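Local coordinates for protein imelysin (Bacteroides ovatus ATCC 8483, PDB 3OYV) that belongs to the imelysin-like proteins, a family implicated in bacterial iron uptake, and is probably an outer-membrane, metal-binding protein, at residues Val9-Ile14 with Ala109-Glu114; Asn44-Ser49 with Pro240-Leu245; Lys61-Ser64 with Ser70-Ser73. All coordinates share one frame; numbering follows the deposited sequence.

Contact 1: Val9-Ile14 with Ala109-Glu114; sequences VDPANI and ALYAVE
V9 and P11 both rest on the phenol ring of Y111, and through them the irregular N-terminal segment leading to helix 21-47 meets the short helix 106-111 in this largely helical imelysin-like fold. The contact lies at the surface, its centre about 20 Å from that of the chain.

All of the binding across the contact is apolar. From V9 a single methyl does the touching: with chi1 at 169°, CG1 stands opposite the backbone N and is turned to the ring, where V9 CG1 comes within 3.7 Å of Y111 CD2. P11 takes the outer half of the same ring. P11 CB lies 3.5 Å from Y111 CE1 and 3.8 Å from Y111 CZ, while P11 CG reaches 3.9 Å from both CZ and OH of Y111. Both side chains slant across the ring. V9 thus meets the ring near its root and P11 near its hydroxyl.

The ring has other partners as well. The guanidinium of R183 makes a cation-pi contact with Y111, and the W116 ring meets it with the two planes nearly perpendicular. R183 also bonds through NE to L110 O, so one arginine serves both the ring and the neighbouring backbone carbonyl.

No hydrogen bond crosses the contact; each segment has one of its own. A112 N donates to A109 O at 3.1 Å. In the conformer of D10 modelled here, one of two and so doubtful for the other, D10 forms an Asx turn around P11: A12 N reaches D10 OD1 at 3.1 Å with an N-H...O angle of 150°, arriving from above the carboxylate plane, 48° out of it.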
ATOM      1  N   VAL A   9     -18.507  -1.090  19.373  1.00 19.52           N
ATOM      2  CA  VAL A   9     -18.005  -0.995  17.986  1.00 17.83           C
ATOM      3  C   VAL A   9     -19.053  -0.300  17.107  1.00 15.73           C
ATOM      4  O   VAL A   9     -20.212  -0.658  17.164  1.00 14.74           O
ATOM      5  CB  VAL A   9     -17.713  -2.409  17.418  1.00 20.01           C
ATOM      6  CG1 VAL A   9     -17.450  -2.380  15.916  1.00 24.35           C
ATOM      7  CG2 VAL A   9     -16.531  -3.027  18.182  1.00 24.80           C
ATOM      8  N   ASP A  10     -18.635   0.694  16.322  1.00 17.22           N
ATOM      9  CA  ASP A  10     -19.555   1.418  15.444  0.60 18.11           C
ATOM     10  C   ASP A  10     -19.203   1.094  13.994  1.00 18.47           C
ATOM     11  O   ASP A  10     -18.274   1.695  13.422  1.00 24.23           O
ATOM     12  CB  ASP A  10     -19.532   2.922  15.727  0.60 19.09           C
ATOM     13  CG  ASP A  10     -20.627   3.689  14.978  0.60 22.66           C
ATOM     14  OD1 ASP A  10     -21.397   3.067  14.191  0.60 22.37           O
ATOM     15  OD2 ASP A  10     -20.697   4.932  15.190  0.60 26.33           O
ATOM     16  N   PRO A  11     -19.941   0.134  13.373  1.00 17.17           N
ATOM     17  CA  PRO A  11     -19.729  -0.210  11.954  1.00 22.19           C
ATOM     18  C   PRO A  11     -20.088   0.857  10.938  1.00 23.35           C
ATOM     19  O   PRO A  11     -19.695   0.741   9.751  1.00 26.85           O
ATOM     20  CB  PRO A  11     -20.700  -1.380  11.708  1.00 23.05           C
ATOM     21  CG  PRO A  11     -21.149  -1.837  13.041  1.00 25.39           C
ATOM     22  CD  PRO A  11     -21.080  -0.630  13.927  1.00 20.67           C
ATOM     23  N   ALA A  12     -20.810   1.885  11.362  1.00 20.35           N
ATOM     24  CA  ALA A  12     -21.188   2.965  10.441  1.00 21.96           C
ATOM     25  C   ALA A  12     -21.843   2.455   9.153  1.00 21.65           C
ATOM     26  O   ALA A  12     -21.390   2.743   8.037  1.00 25.42           O
ATOM     27  CB  ALA A  12     -19.945   3.794  10.116  1.00 25.48           C
ATOM     28  N   ASN A  13     -22.931   1.724   9.305  1.00 22.73           N
ATOM     29  CA  ASN A  13     -23.722   1.216   8.196  1.00 23.63           C
ATOM     30  C   ASN A  13     -24.430   2.363   7.463  1.00 22.22           C
ATOM     31  O   ASN A  13     -25.097   3.178   8.092  1.00 22.39           O
ATOM     32  CB  ASN A  13     -24.807   0.260   8.712  1.00 25.20           C
ATOM     33  CG  ASN A  13     -25.611  -0.358   7.587  1.00 27.44           C
ATOM     34  OD1 ASN A  13     -25.128  -1.256   6.895  1.00 36.25           O
ATOM     35  ND2 ASN A  13     -26.856   0.099   7.412  1.00 27.93           N
ATOM     36  N   ILE A  14     -24.306   2.404   6.147  1.00 18.98           N
ATOM     37  CA  ILE A  14     -25.106   3.309   5.332  1.00 17.45           C
ATOM     38  C   ILE A  14     -25.227   2.706   3.943  1.00 17.24           C
ATOM     39  O   ILE A  14     -24.300   2.039   3.486  1.00 19.17           O
ATOM     40  CB  ILE A  14     -24.487   4.711   5.333  1.00 17.95           C
ATOM     41  CG1 ILE A  14     -25.385   5.691   4.600  1.00 16.90           C
ATOM     42  CG2 ILE A  14     -23.044   4.679   4.734  1.00 19.41           C
ATOM     43  CD1 ILE A  14     -24.968   7.162   4.819  1.00 19.45           C
ATOM     44  N   ALA A 109     -12.569  -7.178  16.422  1.00 11.18           N
ATOM     45  CA  ALA A 109     -11.626  -7.837  15.510  1.00 11.28           C
ATOM     46  C   ALA A 109     -12.090  -7.764  14.059  1.00 11.14           C
ATOM     47  O   ALA A 109     -11.320  -7.403  13.153  1.00 12.20           O
ATOM     48  CB  ALA A 109     -11.410  -9.305  15.923  1.00 12.09           C
ATOM     49  N   LEU A 110     -13.352  -8.124  13.831  1.00 11.00           N
ATOM     50  CA  LEU A 110     -13.898  -8.156  12.494  1.00 12.38           C
ATOM     51  C   LEU A 110     -13.801  -6.785  11.818  1.00 13.42           C
ATOM     52  O   LEU A 110     -13.462  -6.678  10.624  1.00 15.59           O
ATOM     53  CB  LEU A 110     -15.355  -8.650  12.485  1.00 12.96           C
ATOM     54  CG  LEU A 110     -15.538 -10.153  12.164  1.00 18.77           C
ATOM     55  CD1 LEU A 110     -14.829 -11.084  13.108  1.00 16.60           C
ATOM     56  CD2 LEU A 110     -17.033 -10.516  12.072  1.00 21.78           C
ATOM     57  N   TYR A 111     -14.090  -5.735  12.571  1.00 13.62           N
ATOM     58  CA  TYR A 111     -14.104  -4.379  12.017  1.00 12.82           C
ATOM     59  C   TYR A 111     -12.737  -3.722  11.979  1.00 14.38           C
ATOM     60  O   TYR A 111     -12.599  -2.627  11.426  1.00 15.64           O
ATOM     61  CB  TYR A 111     -15.156  -3.518  12.731  1.00 14.65           C
ATOM     62  CG  TYR A 111     -16.554  -3.969  12.379  1.00 15.48           C
ATOM     63  CD1 TYR A 111     -17.166  -3.524  11.227  1.00 16.16           C
ATOM     64  CD2 TYR A 111     -17.258  -4.858  13.181  1.00 16.51           C
ATOM     65  CE1 TYR A 111     -18.436  -3.962  10.874  1.00 16.97           C
ATOM     66  CE2 TYR A 111     -18.529  -5.307  12.845  1.00 18.69           C
ATOM     67  CZ  TYR A 111     -19.117  -4.855  11.689  1.00 19.50           C
ATOM     68  OH  TYR A 111     -20.365  -5.283  11.327  1.00 22.94           O
ATOM     69  N   ALA A 112     -11.718  -4.411  12.502  1.00 12.46           N
ATOM     70  CA  ALA A 112     -10.339  -3.924  12.472  1.00 12.35           C
ATOM     71  C   ALA A 112      -9.568  -4.333  11.211  1.00 11.41           C
ATOM     72  O   ALA A 112      -8.450  -3.888  11.030  1.00 12.60           O
ATOM     73  CB  ALA A 112      -9.577  -4.424  13.720  1.00 12.55           C
ATOM     74  N   VAL A 113     -10.132  -5.250  10.423  1.00 11.44           N
ATOM     75  CA  VAL A 113      -9.407  -5.845   9.293  1.00 11.86           C
ATOM     76  C   VAL A 113      -9.262  -4.861   8.112  1.00 10.38           C
ATOM     77  O   VAL A 113     -10.242  -4.533   7.430  1.00 11.89           O
ATOM     78  CB  VAL A 113     -10.098  -7.135   8.833  1.00 12.33           C
ATOM     79  CG1 VAL A 113      -9.424  -7.735   7.570  1.00 12.57           C
ATOM     80  CG2 VAL A 113     -10.080  -8.197   9.975  1.00 13.27           C
ATOM     81  N   GLU A 114      -8.029  -4.446   7.834  1.00  9.81           N
ATOM     82  CA  GLU A 114      -7.739  -3.561   6.718  0.60 10.46           C
ATOM     83  C   GLU A 114      -8.110  -4.218   5.389  1.00 10.24           C
ATOM     84  O   GLU A 114      -7.689  -5.331   5.099  1.00 10.80           O
ATOM     85  CB  GLU A 114      -6.244  -3.210   6.718  0.60 11.33           C
ATOM     86  CG  GLU A 114      -5.745  -2.523   5.430  0.60 13.21           C
ATOM     87  CD  GLU A 114      -4.224  -2.463   5.331  0.60 13.15           C
ATOM     88  OE1 GLU A 114      -3.578  -2.139   6.345  0.60 17.92           O
ATOM     89  OE2 GLU A 114      -3.665  -2.727   4.229  0.60 11.11           O
TER

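Contact 2: Asn44-Ser49 with Pro240-Leu245; sequences NAWNSS and PTYKSL
W46 and Y242 meet ring to ring. Y242 CE2 lies over one face of the indole at its pyrrole end, 3.3 Å from W46 NE1 and 3.5 Å from W46 CD1; Y242 CD2 sits beside it, 3.6 Å from W46 CD1. The five-membered ring of W46 and the phenol ring have centroids 4.8 Å apart and planes at 46°, an oblique pairing.

A water ties the polar ends of the same two side chains together. It lies in the indole plane at the ring edge and accepts from W46 NE1 at 2.8 Å, and its other bond is to Y242 OH at 2.9 Å. The indole N-H is therefore spent on the water, while the tyrosine carbon rides over the ring face.

These rings join two long helices of the bundle: W46 stands on the final turn of helix 21-47 and Y242 on helix 223-261, just past the kink at P240. Y242 reaches across with CG opposite its carbonyl carbon (chi1 -69°).

Further out, other aromatic rings frame the pair. Y56 meets W46 edge-to-face, F288 does the same for Y242, and P292 also touches the indole. The backbone of W46 is hydrogen-bonded to that of A57, and A45 likewise to Y56. At the close of the helix N44 O takes bonds from both S48 N, at 2.8 Å, and S49 N, at 3.0 Å, as the chain turns off after N47.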
ATOM      1  N   ASN A  44       5.987  12.608  -9.051  1.00 10.62           N
ATOM      2  CA  ASN A  44       6.816  13.718  -9.488  1.00 12.69           C
ATOM      3  C   ASN A  44       7.991  14.002  -8.557  1.00 12.20           C
ATOM      4  O   ASN A  44       9.066  14.392  -9.032  1.00 14.50           O
ATOM      5  CB  ASN A  44       5.991  14.989  -9.671  1.00 13.28           C
ATOM      6  CG  ASN A  44       5.048  14.914 -10.876  1.00 14.43           C
ATOM      7  OD1 ASN A  44       5.241  14.099 -11.773  1.00 16.41           O
ATOM      8  ND2 ASN A  44       4.005  15.775 -10.885  1.00 16.56           N
ATOM      9  N   ALA A  45       7.822  13.732  -7.260  1.00 11.77           N
ATOM     10  CA  ALA A  45       8.906  13.967  -6.299  1.00 11.92           C
ATOM     11  C   ALA A  45      10.059  13.015  -6.619  1.00 11.78           C
ATOM     12  O   ALA A  45      11.219  13.389  -6.577  1.00 12.83           O
ATOM     13  CB  ALA A  45       8.442  13.731  -4.902  1.00 12.94           C
ATOM     14  N   TRP A  46       9.708  11.770  -6.956  1.00 11.83           N
ATOM     15  CA  TRP A  46      10.720  10.783  -7.334  1.00 11.27           C
ATOM     16  C   TRP A  46      11.294  11.005  -8.711  1.00 10.87           C
ATOM     17  O   TRP A  46      12.478  10.770  -8.940  1.00 12.43           O
ATOM     18  CB  TRP A  46      10.147   9.353  -7.228  1.00 10.39           C
ATOM     19  CG  TRP A  46      10.248   8.762  -5.843  1.00  9.50           C
ATOM     20  CD1 TRP A  46       9.325   8.868  -4.829  1.00 11.37           C
ATOM     21  CD2 TRP A  46      11.335   7.989  -5.303  1.00 10.02           C
ATOM     22  NE1 TRP A  46       9.780   8.248  -3.699  1.00 10.87           N
ATOM     23  CE2 TRP A  46      11.002   7.683  -3.972  1.00 10.07           C
ATOM     24  CE3 TRP A  46      12.572   7.565  -5.800  1.00 10.57           C
ATOM     25  CZ2 TRP A  46      11.834   6.908  -3.154  1.00 11.63           C
ATOM     26  CZ3 TRP A  46      13.380   6.788  -4.993  1.00 12.10           C
ATOM     27  CH2 TRP A  46      13.032   6.484  -3.697  1.00 10.99           C
ATOM     28  N   ASN A  47      10.435  11.345  -9.673  1.00 12.77           N
ATOM     29  CA  ASN A  47      10.814  11.302 -11.069  1.00 13.68           C
ATOM     30  C   ASN A  47      11.276  12.613 -11.667  1.00 14.20           C
ATOM     31  O   ASN A  47      11.996  12.607 -12.672  1.00 15.52           O
ATOM     32  CB  ASN A  47       9.629  10.797 -11.889  1.00 12.96           C
ATOM     33  CG  ASN A  47       9.988  10.553 -13.354  1.00 13.89           C
ATOM     34  OD1 ASN A  47      10.859   9.722 -13.691  1.00 15.67           O
ATOM     35  ND2 ASN A  47       9.283  11.240 -14.243  1.00 16.87           N
ATOM     36  N   SER A  48      10.861  13.718 -11.068  1.00 14.91           N
ATOM     37  CA  SER A  48      11.120  15.031 -11.658  0.60 15.53           C
ATOM     38  C   SER A  48      11.895  15.958 -10.721  1.00 15.54           C
ATOM     39  O   SER A  48      12.997  16.448 -11.075  1.00 18.64           O
ATOM     40  CB  SER A  48       9.789  15.674 -12.089  0.60 17.02           C
ATOM     41  OG  SER A  48      10.011  16.973 -12.616  0.60 20.32           O
ATOM     42  N   SER A  49      11.356  16.206  -9.548  1.00 15.33           N
ATOM     43  CA  SER A  49      11.954  17.183  -8.651  1.00 16.78           C
ATOM     44  C   SER A  49      11.462  17.023  -7.243  1.00 16.28           C
ATOM     45  O   SER A  49      10.253  17.035  -6.997  1.00 17.64           O
ATOM     46  CB  SER A  49      11.640  18.594  -9.157  1.00 17.75           C
ATOM     47  OG  SER A  49      12.140  19.608  -8.292  1.00 19.76           O
ATOM     48  N   PRO A 240       8.935   3.046 -11.517  1.00  8.96           N
ATOM     49  CA  PRO A 240       7.817   2.462 -12.286  1.00 10.12           C
ATOM     50  C   PRO A 240       6.587   2.141 -11.475  1.00  8.28           C
ATOM     51  O   PRO A 240       5.462   2.231 -11.983  1.00 10.30           O
ATOM     52  CB  PRO A 240       8.450   1.237 -12.949  1.00 10.39           C
ATOM     53  CG  PRO A 240       9.920   1.571 -13.068  1.00 11.95           C
ATOM     54  CD  PRO A 240      10.201   2.332 -11.783  1.00  9.88           C
ATOM     55  N   THR A 241       6.766   1.700 -10.231  1.00  9.21           N
ATOM     56  CA  THR A 241       5.614   1.460  -9.388  1.00  8.61           C
ATOM     57  C   THR A 241       4.844   2.758  -9.119  1.00  8.40           C
ATOM     58  O   THR A 241       3.597   2.768  -9.209  1.00 10.30           O
ATOM     59  CB  THR A 241       6.017   0.768  -8.061  1.00  8.45           C
ATOM     60  OG1 THR A 241       6.648  -0.480  -8.386  1.00  9.68           O
ATOM     61  CG2 THR A 241       4.819   0.531  -7.175  1.00  9.61           C
ATOM     62  N   TYR A 242       5.562   3.841  -8.830  1.00  8.69           N
ATOM     63  CA  TYR A 242       4.879   5.100  -8.595  1.00  8.82           C
ATOM     64  C   TYR A 242       4.277   5.682  -9.898  1.00 10.35           C
ATOM     65  O   TYR A 242       3.244   6.348  -9.842  1.00 10.24           O
ATOM     66  CB  TYR A 242       5.772   6.088  -7.903  1.00  8.88           C
ATOM     67  CG  TYR A 242       6.104   5.755  -6.476  1.00  9.87           C
ATOM     68  CD1 TYR A 242       5.159   5.218  -5.616  1.00 10.09           C
ATOM     69  CD2 TYR A 242       7.349   6.070  -5.966  1.00  9.29           C
ATOM     70  CE1 TYR A 242       5.472   4.947  -4.263  1.00  9.61           C
ATOM     71  CE2 TYR A 242       7.656   5.842  -4.640  1.00  9.58           C
ATOM     72  CZ  TYR A 242       6.724   5.294  -3.784  1.00  9.81           C
ATOM     73  OH  TYR A 242       7.061   5.140  -2.447  1.00 11.33           O
ATOM     74  N   LYS A 243       4.905   5.429 -11.042  1.00  9.80           N
ATOM     75  CA  LYS A 243       4.307   5.818 -12.327  0.60 11.21           C
ATOM     76  C   LYS A 243       2.978   5.103 -12.519  1.00 10.61           C
ATOM     77  O   LYS A 243       1.973   5.715 -12.900  1.00 10.74           O
ATOM     78  CB  LYS A 243       5.237   5.498 -13.511  0.60 11.06           C
ATOM     79  CG  LYS A 243       4.734   6.088 -14.836  0.60 13.11           C
ATOM     80  CD  LYS A 243       5.670   5.689 -15.982  0.60 17.15           C
ATOM     81  CE  LYS A 243       5.216   6.284 -17.306  0.60 20.83           C
ATOM     82  NZ  LYS A 243       6.151   6.014 -18.442  0.60 24.52           N
ATOM     83  N   SER A 244       2.961   3.814 -12.254  1.00  9.39           N
ATOM     84  CA  SER A 244       1.735   3.005 -12.387  0.50 10.03           C
ATOM     85  C   SER A 244       0.660   3.515 -11.428  1.00  9.49           C
ATOM     86  O   SER A 244      -0.502   3.645 -11.786  1.00 10.60           O
ATOM     87  CB  SER A 244       2.000   1.498 -12.146  0.50  8.72           C
ATOM     88  OG  SER A 244       0.831   0.711 -12.296  0.50  9.29           O
ATOM     89  N   LEU A 245       1.074   3.808 -10.192  1.00  9.70           N
ATOM     90  CA  LEU A 245       0.143   4.335  -9.191  1.00  9.73           C
ATOM     91  C   LEU A 245      -0.477   5.646  -9.668  1.00  9.17           C
ATOM     92  O   LEU A 245      -1.703   5.844  -9.513  1.00 10.38           O
ATOM     93  CB  LEU A 245       0.870   4.520  -7.863  1.00 11.79           C
ATOM     94  CG  LEU A 245       0.061   5.140  -6.727  1.00 10.15           C
ATOM     95  CD1 LEU A 245      -1.126   4.251  -6.336  1.00 12.18           C
ATOM     96  CD2 LEU A 245       0.975   5.418  -5.533  1.00 12.35           C
TER
HETATM   97  O   HOH W   1       8.492   7.356  -1.344  1.00 11.16           O

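Contact 3: Lys61-Ser64 with Ser70-Ser73; sequences KAHS and SALS
H63 and S70 bring their CA atoms to 5.5 Å where a short loop brings the chain past itself, H63 being the first residue to leave helix 56-62, with a positive phi of 37°, and S70 the one just before helix 71-102.

The imidazole of H63 lies with one face over the S70-A71 peptide. S70 C and A71 N are each 3.4 Å above the ring plane, both offset toward its rim. H63 ND1 is 3.5 Å from A71 N, but the angle is too poor for a hydrogen bond, so the meeting is one of ring face and peptide. Farther round the ring, A71 CB comes to 3.8 Å from H63 NE2. The ring gets there because CG sits between the backbone N and the carbonyl carbon (chi1 50°), the crowded position.

The loop joins two helices, the second of which has a serine N-cap: S70 OG accepts from S73 N at 2.9 Å, with an N-H...O angle of 161°. The CB of S70 points away from H63, and it is the S70 carbonyl carbon and A71 N that meet the imidazole. With H63 replaced by an alanine, the S70-A71 peptide would probably lose the ring lying against it and N227 OD1 its weak bond from NE2.

Helix 223-261 lies alongside. D223 OD1 takes the N-H of A71, and H63 NE2 has a weak hydrogen bond to N227 OD1, while the methyl of A71 packs on L226 and N227.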
ATOM      1  N   LYS A  61      20.033   7.544  -5.947  1.00 12.19           N
ATOM      2  CA  LYS A  61      21.066   6.877  -6.735  1.00 11.59           C
ATOM      3  C   LYS A  61      22.452   7.485  -6.573  1.00 13.73           C
ATOM      4  O   LYS A  61      23.459   6.785  -6.725  1.00 14.25           O
ATOM      5  CB  LYS A  61      20.710   6.853  -8.231  1.00 12.35           C
ATOM      6  CG  LYS A  61      19.494   6.002  -8.480  1.00 11.92           C
ATOM      7  CD  LYS A  61      19.123   5.894  -9.966  1.00 12.55           C
ATOM      8  CE  LYS A  61      18.522   7.200 -10.489  1.00 13.26           C
ATOM      9  NZ  LYS A  61      18.259   7.141 -11.953  1.00 14.16           N
ATOM     10  N   ALA A  62      22.515   8.784  -6.323  1.00 13.89           N
ATOM     11  CA  ALA A  62      23.806   9.455  -6.152  1.00 14.01           C
ATOM     12  C   ALA A  62      24.399   9.208  -4.772  1.00 13.94           C
ATOM     13  O   ALA A  62      25.616   9.101  -4.627  1.00 16.26           O
ATOM     14  CB  ALA A  62      23.671  10.975  -6.378  1.00 15.26           C
ATOM     15  N   HIS A  63      23.535   9.168  -3.766  1.00 14.69           N
ATOM     16  CA  HIS A  63      23.878   8.957  -2.375  1.00 16.16           C
ATOM     17  C   HIS A  63      25.187   9.633  -1.971  1.00 16.50           C
ATOM     18  O   HIS A  63      26.145   8.982  -1.551  1.00 18.17           O
ATOM     19  CB  HIS A  63      23.825   7.472  -2.003  1.00 15.04           C
ATOM     20  CG  HIS A  63      24.566   6.559  -2.937  1.00 14.53           C
ATOM     21  ND1 HIS A  63      25.945   6.487  -2.977  1.00 16.95           N
ATOM     22  CD2 HIS A  63      24.112   5.668  -3.858  1.00 15.62           C
ATOM     23  CE1 HIS A  63      26.303   5.595  -3.887  1.00 15.55           C
ATOM     24  NE2 HIS A  63      25.214   5.097  -4.449  1.00 14.12           N
ATOM     25  N   SER A  64      25.202  10.960  -2.081  1.00 15.47           N
ATOM     26  CA  SER A  64      26.442  11.716  -1.923  1.00 18.67           C
ATOM     27  C   SER A  64      26.516  12.545  -0.653  1.00 23.73           C
ATOM     28  O   SER A  64      27.460  13.325  -0.481  1.00 26.29           O
ATOM     29  CB  SER A  64      26.596  12.632  -3.119  1.00 19.22           C
ATOM     30  OG  SER A  64      25.507  13.529  -3.181  1.00 21.61           O
ATOM     31  N   SER A  70      26.320   6.610   1.093  1.00 16.25           N
ATOM     32  CA  SER A  70      26.952   5.453   0.489  1.00 16.51           C
ATOM     33  C   SER A  70      25.878   4.560  -0.080  1.00 14.90           C
ATOM     34  O   SER A  70      24.717   4.633   0.332  1.00 15.69           O
ATOM     35  CB  SER A  70      27.769   4.676   1.541  1.00 17.01           C
ATOM     36  OG  SER A  70      26.926   4.067   2.500  1.00 18.17           O
ATOM     37  N   ALA A  71      26.272   3.669  -0.978  1.00 14.81           N
ATOM     38  CA  ALA A  71      25.332   2.666  -1.452  1.00 12.92           C
ATOM     39  C   ALA A  71      24.917   1.728  -0.318  1.00 13.96           C
ATOM     40  O   ALA A  71      23.776   1.280  -0.268  1.00 13.28           O
ATOM     41  CB  ALA A  71      25.908   1.876  -2.654  1.00 13.49           C
ATOM     42  N   LEU A  72      25.841   1.415   0.599  1.00 14.11           N
ATOM     43  CA  LEU A  72      25.500   0.614   1.764  1.00 15.01           C
ATOM     44  C   LEU A  72      24.362   1.243   2.551  1.00 15.24           C
ATOM     45  O   LEU A  72      23.438   0.543   2.940  1.00 15.08           O
ATOM     46  CB  LEU A  72      26.717   0.377   2.666  1.00 15.49           C
ATOM     47  CG  LEU A  72      26.440  -0.358   3.969  1.00 16.57           C
ATOM     48  CD1 LEU A  72      25.837  -1.715   3.695  1.00 16.26           C
ATOM     49  CD2 LEU A  72      27.698  -0.473   4.834  1.00 17.76           C
ATOM     50  N   SER A  73      24.427   2.550   2.802  1.00 15.24           N
ATOM     51  CA  SER A  73      23.362   3.245   3.530  0.60 15.96           C
ATOM     52  C   SER A  73      22.007   3.090   2.821  1.00 14.90           C
ATOM     53  O   SER A  73      20.968   2.818   3.448  1.00 17.08           O
ATOM     54  CB  SER A  73      23.710   4.725   3.649  0.60 16.43           C
ATOM     55  OG  SER A  73      22.742   5.410   4.418  0.60 20.30           O
TER

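Overall arrangement
Contacts 2 and 3 are neighbours: their centres lie 20 Å apart and their nearest atoms about 7 Å. Helix 21-47 ends at contact 2, helix 56-62 follows it and ends at contact 3, and helix 223-261, which supplies 240-245, also borders H63 and A71. Contact 1 sits across the chain's centre from both, its own centre 33 Å from that of contact 2 and 44 Å from that of contact 3. Helix 71-102, beginning at contact 3, leads on to helix 106-111 of contact 1. A glycerol, probably from the crystallisation liquor, lies about 5 Å from the Y111 side chain, and glycerol also bonds to A12 O and I14 N.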